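Cell division control protein 53 (Saccharomyces cerevisiae, PDB 3O2P) scaffolds SCF E3 ubiquitin ligases, which mark target proteins for proteasomal degradation, and is represented here by its C-terminal neddylation domain. Local coordinates at residues B[25-30]-B[49-54]; B[29-32]-B[37-40]; B[42-47]-B[60-65]. All blocks are in the same frame, centred on the assembly; numbering follows the deposited sequence.

Interaction 1 (B[25-30]-B[49-54])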
loop_
_atom_site.group_PDB
_atom_site.type_symbol
_atom_site.label_atom_id
_atom_site.label_comp_id
_atom_site.label_asym_id
_atom_site.label_seq_id
_atom_site.Cartn_x
_atom_site.Cartn_y
_atom_site.Cartn_z
ATOM N N GLU B 25 -22.121 1.462 -9.476
ATOM C CA GLU B 25 -21.217 0.331 -9.629
ATOM C C GLU B 25 -21.545 -0.494 -10.865
ATOM O O GLU B 25 -20.637 -0.889 -11.596
ATOM C CB GLU B 25 -21.188 -0.549 -8.374
ATOM C CG GLU B 25 -20.367 0.065 -7.241
ATOM C CD GLU B 25 -20.275 -0.849 -6.027
ATOM O OE1 GLU B 25 -20.154 -2.082 -6.212
ATOM O OE2 GLU B 25 -20.332 -0.328 -4.891
ATOM N N ALA B 26 -22.829 -0.761 -11.096
ATOM C CA ALA B 26 -23.228 -1.532 -12.282
ATOM C C ALA B 26 -22.991 -0.720 -13.550
ATOM O O ALA B 26 -22.571 -1.258 -14.577
ATOM C CB ALA B 26 -24.667 -1.940 -12.195
ATOM N N CYS B 27 -23.262 0.581 -13.483
ATOM C CA CYS B 27 -22.990 1.445 -14.622
ATOM C C CYS B 27 -21.506 1.369 -15.006
ATOM O O CYS B 27 -21.166 1.171 -16.164
ATOM C CB CYS B 27 -23.387 2.884 -14.302
ATOM S SG CYS B 27 -23.212 4.019 -15.684
ATOM N N ILE B 28 -20.624 1.499 -14.021
ATOM C CA ILE B 28 -19.192 1.503 -14.281
ATOM C C ILE B 28 -18.724 0.174 -14.887
ATOM O O ILE B 28 -17.929 0.157 -15.833
ATOM C CB ILE B 28 -18.403 1.829 -12.997
ATOM C CG1 ILE B 28 -18.586 3.302 -12.620
ATOM C CG2 ILE B 28 -16.928 1.528 -13.165
ATOM C CD1 ILE B 28 -18.047 3.642 -11.268
ATOM N N VAL B 29 -19.219 -0.935 -14.339
ATOM C CA VAL B 29 -18.852 -2.267 -14.838
ATOM C C VAL B 29 -19.287 -2.455 -16.298
ATOM O O VAL B 29 -18.561 -3.043 -17.101
ATOM C CB VAL B 29 -19.474 -3.383 -13.987
ATOM C CG1 VAL B 29 -19.199 -4.738 -14.620
ATOM C CG2 VAL B 29 -18.922 -3.338 -12.576
ATOM N N ARG B 30 -20.474 -1.947 -16.622
ATOM C CA ARG B 30 -21.005 -1.948 -17.984
ATOM C C ARG B 30 -20.047 -1.220 -18.935
ATOM O O ARG B 30 -19.627 -1.764 -19.958
ATOM C CB ARG B 30 -22.369 -1.255 -17.993
ATOM C CG ARG B 30 -23.409 -1.871 -18.918
ATOM C CD ARG B 30 -24.755 -1.151 -18.788
ATOM N NE ARG B 30 -25.279 -1.216 -17.424
ATOM C CZ ARG B 30 -25.753 -0.176 -16.740
ATOM N NH1 ARG B 30 -25.775 1.034 -17.286
ATOM N NH2 ARG B 30 -26.206 -0.348 -15.504
ATOM N N ALA B 49 -22.693 10.802 -17.471
ATOM C CA ALA B 49 -23.572 10.945 -18.634
ATOM C C ALA B 49 -24.584 9.801 -18.764
ATOM O O ALA B 49 -25.731 10.030 -19.137
ATOM C CB ALA B 49 -22.754 11.079 -19.923
ATOM N N GLN B 50 -24.163 8.576 -18.468
ATOM C CA GLN B 50 -25.049 7.417 -18.601
ATOM C C GLN B 50 -25.968 7.273 -17.396
ATOM O O GLN B 50 -26.982 6.579 -17.465
ATOM C CB GLN B 50 -24.254 6.121 -18.831
ATOM C CG GLN B 50 -23.554 6.059 -20.177
ATOM C CD GLN B 50 -23.007 4.677 -20.492
ATOM O OE1 GLN B 50 -23.592 3.670 -20.104
ATOM N NE2 GLN B 50 -21.876 4.625 -21.199
ATOM N N SER B 51 -25.613 7.932 -16.299
ATOM C CA SER B 51 -26.402 7.848 -15.079
ATOM C C SER B 51 -27.428 8.960 -15.045
ATOM O O SER B 51 -28.373 8.919 -14.261
ATOM C CB SER B 51 -25.510 7.980 -13.851
ATOM O OG SER B 51 -24.596 6.908 -13.779
ATOM N N HIS B 52 -27.228 9.960 -15.893
ATOM C CA HIS B 52 -28.086 11.138 -15.912
ATOM C C HIS B 52 -29.567 10.789 -16.079
ATOM O O HIS B 52 -30.436 11.496 -15.571
ATOM C CB HIS B 52 -27.633 12.094 -17.010
ATOM C CG HIS B 52 -28.342 13.408 -16.996
ATOM N ND1 HIS B 52 -29.231 13.784 -17.979
ATOM C CD2 HIS B 52 -28.294 14.434 -16.115
ATOM C CE1 HIS B 52 -29.698 14.991 -17.707
ATOM N NE2 HIS B 52 -29.148 15.405 -16.581
ATOM N N GLN B 53 -29.850 9.707 -16.799
ATOM C CA GLN B 53 -31.223 9.252 -16.970
ATOM C C GLN B 53 -31.893 9.053 -15.613
ATOM O O GLN B 53 -33.062 9.396 -15.426
ATOM C CB GLN B 53 -31.248 7.927 -17.733
ATOM C CG GLN B 53 -31.473 6.725 -16.825
ATOM C CD GLN B 53 -31.068 5.413 -17.452
ATOM O OE1 GLN B 53 -31.344 5.159 -18.623
ATOM N NE2 GLN B 53 -30.419 4.563 -16.668
ATOM N N ARG B 54 -31.133 8.495 -14.673
ATOM C CA ARG B 54 -31.644 8.064 -13.375
ATOM C C ARG B 54 -31.536 9.168 -12.326
ATOM O O ARG B 54 -32.519 9.529 -11.679
ATOM C CB ARG B 54 -30.872 6.820 -12.917
ATOM C CG ARG B 54 -31.458 6.102 -11.720
ATOM C CD ARG B 54 -32.689 5.289 -12.090
ATOM N NE ARG B 54 -32.360 4.094 -12.865
ATOM C CZ ARG B 54 -32.035 2.920 -12.329
ATOM N NH1 ARG B 54 -31.985 2.782 -11.009
ATOM N NH2 ARG B 54 -31.765 1.884 -13.116
#
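Cys-27, on the long helix 8-35, meets Gln-50 and Ser-51 at the C-terminal end of helix 40-51. The backbones come nearest at Cys-27 and Ser-51, whose CA atoms are 7.3 Å apart, and the contact is small, with 128 Å² buried in all. Its van der Waals part is carried by the thiol. With SG anti to the backbone N (chi1 -176°), Cys-27 reaches out from its helix, and the sulfur lies 3.9 Å from CB of Gln-50, touching the base of that side chain. The same SG is 3.7 Å from OG of Ser-51, a packing contact rather than a bond.

The polar groups look mainly to partners within their own helices. Ser-51 OG, anti to its carbonyl carbon, is hydrogen-bonded to the backbone O of Cys-47 one turn back, which satisfies a buried hydroxyl beside the sulfur. Gln-50 extends beyond CG, packs on Ile-31, and gives its NE2 to OE2 of Glu-46.

Arg-30 lies at the solvent-exposed margin. It folds back along its own helix and lays one guanidinium face over CA of Cys-27, 3.6 Å above the plane and offset from the centre. Its NH1 stays 4.4 Å from OE1 of Gln-50, too far to bond, so the guanidinium flanks the thiol contact without tying the helices together. Such a joining of the first and second helices belongs to the helical bundle of the winged-helix fold found in the cullin neddylation domain.

Interaction 2 (B[29-32]-B[37-40])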
loop_
_atom_site.group_PDB
_atom_site.type_symbol
_atom_site.label_atom_id
_atom_site.label_comp_id
_atom_site.label_asym_id
_atom_site.label_seq_id
_atom_site.Cartn_x
_atom_site.Cartn_y
_atom_site.Cartn_z
ATOM N N VAL B 29 -19.219 -0.935 -14.339
ATOM C CA VAL B 29 -18.852 -2.267 -14.838
ATOM C C VAL B 29 -19.287 -2.455 -16.298
ATOM O O VAL B 29 -18.561 -3.043 -17.101
ATOM C CB VAL B 29 -19.474 -3.383 -13.987
ATOM C CG1 VAL B 29 -19.199 -4.738 -14.620
ATOM C CG2 VAL B 29 -18.922 -3.338 -12.576
ATOM N N ARG B 30 -20.474 -1.947 -16.622
ATOM C CA ARG B 30 -21.005 -1.948 -17.984
ATOM C C ARG B 30 -20.047 -1.220 -18.935
ATOM O O ARG B 30 -19.627 -1.764 -19.958
ATOM C CB ARG B 30 -22.369 -1.255 -17.993
ATOM C CG ARG B 30 -23.409 -1.871 -18.918
ATOM C CD ARG B 30 -24.755 -1.151 -18.788
ATOM N NE ARG B 30 -25.279 -1.216 -17.424
ATOM C CZ ARG B 30 -25.753 -0.176 -16.740
ATOM N NH1 ARG B 30 -25.775 1.034 -17.286
ATOM N NH2 ARG B 30 -26.206 -0.348 -15.504
ATOM N N ILE B 31 -19.698 0.012 -18.596
ATOM C CA ILE B 31 -18.772 0.786 -19.415
ATOM C C ILE B 31 -17.430 0.060 -19.601
ATOM O O ILE B 31 -16.971 -0.151 -20.726
ATOM C CB ILE B 31 -18.523 2.173 -18.796
ATOM C CG1 ILE B 31 -19.815 3.002 -18.819
ATOM C CG2 ILE B 31 -17.388 2.883 -19.511
ATOM C CD1 ILE B 31 -19.793 4.230 -17.901
ATOM N N MET B 32 -16.810 -0.326 -18.490
ATOM C CA MET B 32 -15.488 -0.941 -18.537
ATOM C C MET B 32 -15.491 -2.301 -19.223
ATOM O O MET B 32 -14.515 -2.687 -19.850
ATOM C CB MET B 32 -14.893 -1.050 -17.132
ATOM C CG MET B 32 -14.574 0.296 -16.520
ATOM S SD MET B 32 -13.474 1.280 -17.562
ATOM C CE MET B 32 -12.029 0.215 -17.614
ATOM N N ASN B 37 -10.301 -0.564 -21.211
ATOM C CA ASN B 37 -9.253 0.299 -20.674
ATOM C C ASN B 37 -9.683 1.754 -20.846
ATOM O O ASN B 37 -10.158 2.142 -21.910
ATOM C CB ASN B 37 -7.942 0.050 -21.418
ATOM C CG ASN B 37 -6.767 -0.144 -20.483
ATOM O OD1 ASN B 37 -6.356 0.782 -19.772
ATOM N ND2 ASN B 37 -6.213 -1.354 -20.479
ATOM N N LEU B 38 -9.528 2.563 -19.809
ATOM C CA LEU B 38 -10.060 3.913 -19.869
ATOM C C LEU B 38 -9.338 4.856 -18.919
ATOM O O LEU B 38 -9.045 4.503 -17.769
ATOM C CB LEU B 38 -11.549 3.867 -19.527
ATOM C CG LEU B 38 -12.588 4.563 -20.395
ATOM C CD1 LEU B 38 -12.351 4.295 -21.873
ATOM C CD2 LEU B 38 -13.980 4.116 -19.981
ATOM N N PRO B 39 -9.064 6.074 -19.389
ATOM C CA PRO B 39 -8.512 7.098 -18.496
ATOM C C PRO B 39 -9.549 7.457 -17.437
ATOM O O PRO B 39 -10.738 7.407 -17.734
ATOM C CB PRO B 39 -8.275 8.294 -19.427
ATOM C CG PRO B 39 -8.330 7.723 -20.831
ATOM C CD PRO B 39 -9.284 6.577 -20.754
ATOM N N HIS B 40 -9.101 7.803 -16.232
ATOM C CA HIS B 40 -9.994 8.132 -15.124
ATOM C C HIS B 40 -11.013 9.178 -15.517
ATOM O O HIS B 40 -12.216 9.017 -15.295
ATOM C CB HIS B 40 -9.184 8.642 -13.932
ATOM C CG HIS B 40 -9.995 9.389 -12.925
ATOM N ND1 HIS B 40 -10.567 8.778 -11.830
ATOM C CD2 HIS B 40 -10.335 10.700 -12.850
ATOM C CE1 HIS B 40 -11.217 9.682 -11.116
ATOM N NE2 HIS B 40 -11.084 10.856 -11.708
#
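Ile-31 and Met-32 make a buried, apolar contact with Leu-38 where the last turns of helix 8-35 lie against strand 37-39, a few residues further along the chain. The two segments bury 158 Å² between them, and their nearest CA atoms are those of Met-32 and Asn-37, 6.7 Å apart.

One branch of Leu-38 does much of the work. Its CD2 sits 3.7 Å from CG2 of Ile-31, the two side chains crossing at about a right angle, and is also 3.8 Å from SD of Met-32. That sulfur rests equally against Leu-38 CB. Met-32 gets there by curling: its chain bends at both chi2 (-56°) and chi3 (-61°), which brings the terminal methyl round to the strand backbone, with CE 4.1 Å from N of Asn-37 and similarly near N of Leu-38. Cut back to an alanine here, the side chain would lose SD and CE, which is likely to leave Leu-38 CB and CD2 without that cover and open a gap between helix and strand.

In the winged-helix fold this short strand joins the first helix to the second and pairs with the wing hairpin; here the backbone of Leu-38 is hydrogen-bonded to that of Tyr-84 in strand 83-86, and Met-32 also packs on Tyr-86. The contact thus wedges apolar groups between the helix end and one edge of the small sheet. Lys-33, the probable NEDD8 attachment site by analogy with other cullins, directly follows Met-32. At the far end of the strand, Pro-39 takes the N-cap position of helix 40-51, and His-40 bonds through ND1 to OH of Tyr-84 and through NE2 to the backbone of another protein chain.

Interaction 3 (B[42-47]-B[60-65])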
loop_
_atom_site.group_PDB
_atom_site.type_symbol
_atom_site.label_atom_id
_atom_site.label_comp_id
_atom_site.label_asym_id
_atom_site.label_seq_id
_atom_site.Cartn_x
_atom_site.Cartn_y
_atom_site.Cartn_z
ATOM N N THR B 42 -12.149 10.028 -18.431
ATOM C CA THR B 42 -13.153 9.570 -19.385
ATOM C C THR B 42 -14.194 8.656 -18.734
ATOM O O THR B 42 -15.363 8.720 -19.080
ATOM C CB THR B 42 -12.519 8.857 -20.587
ATOM O OG1 THR B 42 -11.421 9.636 -21.078
ATOM C CG2 THR B 42 -13.552 8.666 -21.689
ATOM N N LEU B 43 -13.775 7.808 -17.795
ATOM C CA LEU B 43 -14.713 6.909 -17.122
ATOM C C LEU B 43 -15.713 7.703 -16.297
ATOM O O LEU B 43 -16.911 7.461 -16.372
ATOM C CB LEU B 43 -13.981 5.922 -16.214
ATOM C CG LEU B 43 -14.872 5.052 -15.312
ATOM C CD1 LEU B 43 -15.901 4.268 -16.150
ATOM C CD2 LEU B 43 -14.031 4.095 -14.454
ATOM N N VAL B 44 -15.206 8.653 -15.512
ATOM C CA VAL B 44 -16.053 9.437 -14.629
ATOM C C VAL B 44 -17.083 10.205 -15.449
ATOM O O VAL B 44 -18.262 10.190 -15.131
ATOM C CB VAL B 44 -15.238 10.429 -13.777
ATOM C CG1 VAL B 44 -16.175 11.419 -13.085
ATOM C CG2 VAL B 44 -14.372 9.678 -12.755
ATOM N N ASN B 45 -16.628 10.862 -16.512
ATOM C CA ASN B 45 -17.526 11.586 -17.402
ATOM C C ASN B 45 -18.576 10.682 -18.028
ATOM O O ASN B 45 -19.755 11.003 -18.052
ATOM C CB ASN B 45 -16.734 12.327 -18.485
ATOM C CG ASN B 45 -16.095 13.583 -17.949
ATOM O OD1 ASN B 45 -16.515 14.084 -16.911
ATOM N ND2 ASN B 45 -15.072 14.093 -18.636
ATOM N N GLU B 46 -18.143 9.539 -18.530
ATOM C CA GLU B 46 -19.073 8.615 -19.151
ATOM C C GLU B 46 -20.096 8.125 -18.130
ATOM O O GLU B 46 -21.303 8.097 -18.407
ATOM C CB GLU B 46 -18.326 7.444 -19.809
ATOM C CG GLU B 46 -19.219 6.572 -20.695
ATOM C CD GLU B 46 -19.959 7.376 -21.765
ATOM O OE1 GLU B 46 -19.446 8.434 -22.200
ATOM O OE2 GLU B 46 -21.054 6.945 -22.178
ATOM N N CYS B 47 -19.619 7.738 -16.951
ATOM C CA CYS B 47 -20.529 7.232 -15.923
ATOM C C CYS B 47 -21.607 8.255 -15.534
ATOM O O CYS B 47 -22.773 7.904 -15.366
ATOM C CB CYS B 47 -19.760 6.798 -14.676
ATOM S SG CYS B 47 -20.851 6.277 -13.352
ATOM N N SER B 60 -17.789 12.610 -6.572
ATOM C CA SER B 60 -17.449 11.939 -5.327
ATOM C C SER B 60 -18.190 10.611 -5.192
ATOM O O SER B 60 -17.658 9.661 -4.629
ATOM C CB SER B 60 -17.756 12.839 -4.133
ATOM O OG SER B 60 -19.147 13.034 -3.993
ATOM N N MET B 61 -19.417 10.545 -5.702
ATOM C CA MET B 61 -20.161 9.291 -5.657
ATOM C C MET B 61 -19.546 8.290 -6.605
ATOM O O MET B 61 -19.425 7.107 -6.278
ATOM C CB MET B 61 -21.620 9.497 -6.048
ATOM C CG MET B 61 -22.387 10.388 -5.119
ATOM S SD MET B 61 -23.943 10.823 -5.881
ATOM C CE MET B 61 -24.614 11.929 -4.631
ATOM N N VAL B 62 -19.176 8.766 -7.791
ATOM C CA VAL B 62 -18.590 7.888 -8.798
ATOM C C VAL B 62 -17.260 7.302 -8.315
ATOM O O VAL B 62 -16.995 6.113 -8.489
ATOM C CB VAL B 62 -18.400 8.597 -10.143
ATOM C CG1 VAL B 62 -17.743 7.641 -11.159
ATOM C CG2 VAL B 62 -19.740 9.065 -10.676
ATOM N N LYS B 63 -16.446 8.140 -7.686
ATOM C CA LYS B 63 -15.169 7.711 -7.143
ATOM C C LYS B 63 -15.322 6.662 -6.042
ATOM O O LYS B 63 -14.537 5.719 -5.996
ATOM C CB LYS B 63 -14.376 8.912 -6.650
ATOM C CG LYS B 63 -14.074 9.887 -7.770
ATOM C CD LYS B 63 -13.068 10.929 -7.342
ATOM C CE LYS B 63 -11.749 10.295 -7.002
ATOM N NZ LYS B 63 -10.829 11.267 -6.374
ATOM N N ARG B 64 -16.313 6.821 -5.164
ATOM C CA ARG B 64 -16.616 5.777 -4.178
ATOM C C ARG B 64 -16.947 4.452 -4.873
ATOM O O ARG B 64 -16.434 3.396 -4.497
ATOM C CB ARG B 64 -17.758 6.185 -3.230
ATOM C CG ARG B 64 -17.389 7.337 -2.290
ATOM C CD ARG B 64 -18.279 7.408 -1.040
ATOM N NE ARG B 64 -19.705 7.498 -1.347
ATOM C CZ ARG B 64 -20.320 8.605 -1.754
ATOM N NH1 ARG B 64 -19.638 9.732 -1.916
ATOM N NH2 ARG B 64 -21.619 8.581 -2.001
ATOM N N ALA B 65 -17.797 4.515 -5.893
ATOM C CA ALA B 65 -18.138 3.334 -6.681
ATOM C C ALA B 65 -16.870 2.702 -7.281
ATOM O O ALA B 65 -16.678 1.477 -7.237
ATOM C CB ALA B 65 -19.146 3.707 -7.785
#
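Val-62 projects from helix 59-71 toward helix 40-51 and lays its two methyls against Cys-47, with Val-44 beside them. These are the second and third helices of the winged-helix domain, the pair that forms its helix-turn-helix unit, and the contact lies in the core, with all three touching residues buried. The backbones draw together at Val-44 and Val-62, whose CA atoms are 6.5 Å apart.

The packing is wholly apolar. CG1 of Val-62, anti to the backbone N (chi1 178°), approaches both CB of Cys-47, at 4.1 Å, and CG2 of Val-44, at 4.2 Å, and so meets both residues of the facing helix. Val-44 also touches Val-59, a turn earlier on helix 59-71. Next to Val-62, Lys-63 makes no direct contact with segment 42-47; its NZ is instead paired with an acidic side chain and with backbone atoms of another protein chain, so one turn of helix serves both the core and the interface. The thiol of Cys-47, anti to its own N, faces the fork of Val-62: SG lies 4.0 Å from CG1 and 4.0 Å from CG2.

Overall arrangement
The three contacts surround one hydrophobic core, their centres 9 to 11 Å apart. Interactions 1 and 2 start from the same end of helix 8-35, and Gln-50 NE2 packs 3.5 Å from Ile-31 CG1 between them. Ile-28 ties interaction 1 to interaction 3: its CD1 is 3.7 Å from CB of Ala-65, and its CG1 reaches SG of Cys-47. Ile-31 does the same for interactions 2 and 3, with CD1 3.6 Å from N of Cys-47. Helix 40-51 thus packs against both other helices. Interactions 2, beside Lys-33, and 3 each have a segment that reaches the other protein chain, whereas neither segment of interaction 1 touches it.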